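Local coordinates for protein aerobactin synthase IucC (Klebsiella pneumoniae, PDB 6CN7) that probably catalyses the ATP-dependent attachment of a second N-acetyl-N-hydroxylysine to N-citryl-N-acetyl-N-hydroxylysine, the step that completes the siderophore aerobactin, at residues A[406-411]-A[517-522]. The protein carries 5 engineered substitutions. Numbering follows the deposited sequence.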
ATOM      1  N   VAL A 406     -30.458   9.276 -27.600  1.00 44.56           N
ATOM      2  CA  VAL A 406     -29.111   8.726 -27.442  1.00 46.96           C
ATOM      3  C   VAL A 406     -28.427   8.509 -28.786  1.00 46.29           C
ATOM      4  O   VAL A 406     -27.331   9.016 -29.021  1.00 48.44           O
ATOM      5  CB  VAL A 406     -29.168   7.412 -26.629  1.00 46.84           C
ATOM      6  CG1 VAL A 406     -27.778   6.792 -26.513  1.00 49.88           C
ATOM      7  CG2 VAL A 406     -29.753   7.663 -25.247  1.00 46.78           C
ATOM      8  N   VAL A 407     -29.061   7.760 -29.686  1.00 46.11           N
ATOM      9  CA  VAL A 407     -28.355   7.257 -30.860  1.00 46.76           C
ATOM     10  C   VAL A 407     -28.273   8.320 -31.947  1.00 48.98           C
ATOM     11  O   VAL A 407     -27.228   8.480 -32.590  1.00 48.06           O
ATOM     12  CB  VAL A 407     -29.035   5.972 -31.369  1.00 46.72           C
ATOM     13  CG1 VAL A 407     -28.291   5.413 -32.576  1.00 42.83           C
ATOM     14  CG2 VAL A 407     -29.104   4.932 -30.255  1.00 47.27           C
ATOM     15  N   VAL A 408     -29.360   9.059 -32.172  1.00 47.63           N
ATOM     16  CA  VAL A 408     -29.369  10.064 -33.235  1.00 44.43           C
ATOM     17  C   VAL A 408     -28.232  11.067 -33.065  1.00 45.15           C
ATOM     18  O   VAL A 408     -27.468  11.269 -34.022  1.00 47.68           O
ATOM     19  CB  VAL A 408     -30.743  10.737 -33.318  1.00 51.86           C
ATOM     20  CG1 VAL A 408     -30.736  11.852 -34.361  1.00 49.57           C
ATOM     21  CG2 VAL A 408     -31.818   9.707 -33.647  1.00 53.63           C
ATOM     22  N   PRO A 409     -28.061  11.720 -31.909  1.00 42.55           N
ATOM     23  CA  PRO A 409     -26.949  12.682 -31.790  1.00 43.45           C
ATOM     24  C   PRO A 409     -25.593  12.064 -32.079  1.00 45.27           C
ATOM     25  O   PRO A 409     -24.769  12.673 -32.773  1.00 48.38           O
ATOM     26  CB  PRO A 409     -27.049  13.165 -30.335  1.00 43.65           C
ATOM     27  CG  PRO A 409     -28.406  12.791 -29.884  1.00 46.62           C
ATOM     28  CD  PRO A 409     -28.815  11.588 -30.653  1.00 42.97           C
ATOM     29  N   LEU A 410     -25.338  10.859 -31.567  1.00 45.59           N
ATOM     30  CA  LEU A 410     -24.034  10.235 -31.757  1.00 45.20           C
ATOM     31  C   LEU A 410     -23.809   9.857 -33.215  1.00 41.23           C
ATOM     32  O   LEU A 410     -22.708  10.046 -33.747  1.00 44.79           O
ATOM     33  CB  LEU A 410     -23.911   9.004 -30.859  1.00 44.13           C
ATOM     34  CG  LEU A 410     -23.929   9.280 -29.353  1.00 49.61           C
ATOM     35  CD1 LEU A 410     -23.982   7.977 -28.577  1.00 52.62           C
ATOM     36  CD2 LEU A 410     -22.716  10.098 -28.936  1.00 53.68           C
ATOM     37  N   TYR A 411     -24.834   9.324 -33.881  1.00 41.32           N
ATOM     38  CA  TYR A 411     -24.681   8.948 -35.281  1.00 38.69           C
ATOM     39  C   TYR A 411     -24.576  10.178 -36.171  1.00 46.12           C
ATOM     40  O   TYR A 411     -23.810  10.186 -37.142  1.00 48.42           O
ATOM     41  CB  TYR A 411     -25.852   8.067 -35.711  1.00 38.49           C
ATOM     42  CG  TYR A 411     -25.691   7.445 -37.077  1.00 43.04           C
ATOM     43  CD1 TYR A 411     -24.599   6.638 -37.368  1.00 42.64           C
ATOM     44  CD2 TYR A 411     -26.638   7.645 -38.069  1.00 41.76           C
ATOM     45  CE1 TYR A 411     -24.447   6.060 -38.614  1.00 40.35           C
ATOM     46  CE2 TYR A 411     -26.497   7.071 -39.318  1.00 44.03           C
ATOM     47  CZ  TYR A 411     -25.400   6.278 -39.583  1.00 44.09           C
ATOM     48  OH  TYR A 411     -25.256   5.706 -40.826  1.00 48.35           O
ATOM     49  N   SER A 517     -33.810   5.241 -39.769  1.00 51.22           N
ATOM     50  CA  SER A 517     -34.313   5.460 -41.122  1.00 52.37           C
ATOM     51  C   SER A 517     -34.962   6.832 -41.245  1.00 50.69           C
ATOM     52  O   SER A 517     -34.648   7.600 -42.163  1.00 54.10           O
ATOM     53  CB  SER A 517     -35.306   4.362 -41.499  1.00 54.73           C
ATOM     54  OG  SER A 517     -34.647   3.133 -41.733  1.00 63.70           O
ATOM     55  N   ASP A 518     -35.883   7.155 -40.333  1.00 53.31           N
ATOM     56  CA  ASP A 518     -36.490   8.481 -40.332  1.00 57.30           C
ATOM     57  C   ASP A 518     -35.418   9.560 -40.299  1.00 54.72           C
ATOM     58  O   ASP A 518     -35.468  10.528 -41.065  1.00 54.14           O
ATOM     59  CB  ASP A 518     -37.435   8.627 -39.137  1.00 57.78           C
ATOM     60  CG  ASP A 518     -38.651   7.726 -39.237  1.00 63.26           C
ATOM     61  OD1 ASP A 518     -38.818   7.066 -40.287  1.00 66.74           O
ATOM     62  OD2 ASP A 518     -39.438   7.676 -38.263  1.00 61.71           O
ATOM     63  N   TYR A 519     -34.428   9.398 -39.423  1.00 52.28           N
ATOM     64  CA  TYR A 519     -33.380  10.406 -39.299  1.00 52.18           C
ATOM     65  C   TYR A 519     -32.638  10.607 -40.616  1.00 56.45           C
ATOM     66  O   TYR A 519     -32.354  11.744 -41.010  1.00 56.63           O
ATOM     67  CB  TYR A 519     -32.402  10.013 -38.195  1.00 51.42           C
ATOM     68  CG  TYR A 519     -31.038  10.611 -38.400  1.00 53.41           C
ATOM     69  CD1 TYR A 519     -30.781  11.931 -38.059  1.00 54.15           C
ATOM     70  CD2 TYR A 519     -30.012   9.861 -38.953  1.00 55.01           C
ATOM     71  CE1 TYR A 519     -29.538  12.485 -38.256  1.00 55.98           C
ATOM     72  CE2 TYR A 519     -28.765  10.402 -39.153  1.00 54.81           C
ATOM     73  CZ  TYR A 519     -28.534  11.712 -38.805  1.00 57.29           C
ATOM     74  OH  TYR A 519     -27.289  12.242 -39.009  1.00 57.12           O
ATOM     75  N   MET A 520     -32.299   9.516 -41.306  1.00 54.97           N
ATOM     76  CA  MET A 520     -31.550   9.643 -42.554  1.00 55.91           C
ATOM     77  C   MET A 520     -32.415  10.240 -43.659  1.00 57.51           C
ATOM     78  O   MET A 520     -31.923  11.019 -44.485  1.00 58.99           O
ATOM     79  CB  MET A 520     -30.986   8.283 -42.968  1.00 54.93           C
ATOM     80  CG  MET A 520     -29.855   7.804 -42.061  1.00 55.73           C
ATOM     81  SD  MET A 520     -29.027   6.305 -42.631  1.00 52.56           S
ATOM     82  CE  MET A 520     -30.296   5.074 -42.352  1.00 45.95           C
ATOM     83  N   GLN A 521     -33.705   9.892 -43.694  1.00 59.38           N
ATOM     84  CA  GLN A 521     -34.620  10.547 -44.623  1.00 63.58           C
ATOM     85  C   GLN A 521     -34.558  12.061 -44.471  1.00 59.28           C
ATOM     86  O   GLN A 521     -34.576  12.795 -45.464  1.00 61.98           O
ATOM     87  CB  GLN A 521     -36.054  10.065 -44.393  1.00 73.35           C
ATOM     88  CG  GLN A 521     -36.451   8.821 -45.166  1.00 81.11           C
ATOM     89  CD  GLN A 521     -37.952   8.597 -45.153  1.00 88.03           C
ATOM     90  OE1 GLN A 521     -38.709   9.418 -44.634  1.00 88.89           O
ATOM     91  NE2 GLN A 521     -38.392   7.483 -45.727  1.00 91.36           N
ATOM     92  N   GLU A 522     -34.484  12.545 -43.231  1.00 58.70           N
ATOM     93  CA  GLU A 522     -34.498  13.975 -42.965  1.00 59.81           C
ATOM     94  C   GLU A 522     -33.222  14.680 -43.410  1.00 57.18           C
ATOM     95  O   GLU A 522     -33.158  15.912 -43.328  1.00 52.52           O
ATOM     96  CB  GLU A 522     -34.728  14.215 -41.470  1.00 63.25           C
ATOM     97  CG  GLU A 522     -36.064  13.681 -40.964  1.00 71.63           C
ATOM     98  CD  GLU A 522     -36.227  13.811 -39.462  1.00 79.02           C
ATOM     99  OE1 GLU A 522     -35.222  14.093 -38.769  1.00 78.60           O
ATOM    100  OE2 GLU A 522     -37.365  13.636 -38.974  1.00 83.66           O
TER
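Tyr519 reaches from helix 505-521 to helix 395-417 and lays its ring between Val408 and Tyr411, one helical turn apart. The two segments run in roughly the same direction, 40° apart, with axes 11.1 Å from each other, a gap that the aromatic side chain spans. In Tyr519, CB leaves the backbone toward helix 395-417, and CG lies roughly anti to the backbone N (chi1 155°), which carries the ring out across the gap. Beyond CG its two flanks have different neighbours, both approaching obliquely. On the CD1/CE1 flank, CD1 rests 3.7 Å from Val408 CG1, with CE1 a little farther from the same methyl; on the CD2/CE2 flank, CE2 comes to 3.6 Å from Tyr411 CD2, while CD2 lies 4.1 Å from that atom. The planes of the two tyrosine rings are inclined by about 67°. At the tip, the Tyr519 hydroxyl bonds to ND1 of His412, so the phenol is anchored to the helix it packs on. Tyr411 extends the apolar patch: Met520 SD lies at the edge of the Tyr411 ring, near its plane, 4.2 Å from Tyr411 CE2. The Tyr411 hydroxyl is hydrogen-bonded to the carbonyl O of Phe533. Phe530 and His523 also meet the Tyr519 ring. Within the FhuF-like region, labour is thus divided: apolar carbons and sulfur face each other between the helices, while both phenol hydroxyls are paired outside the contact.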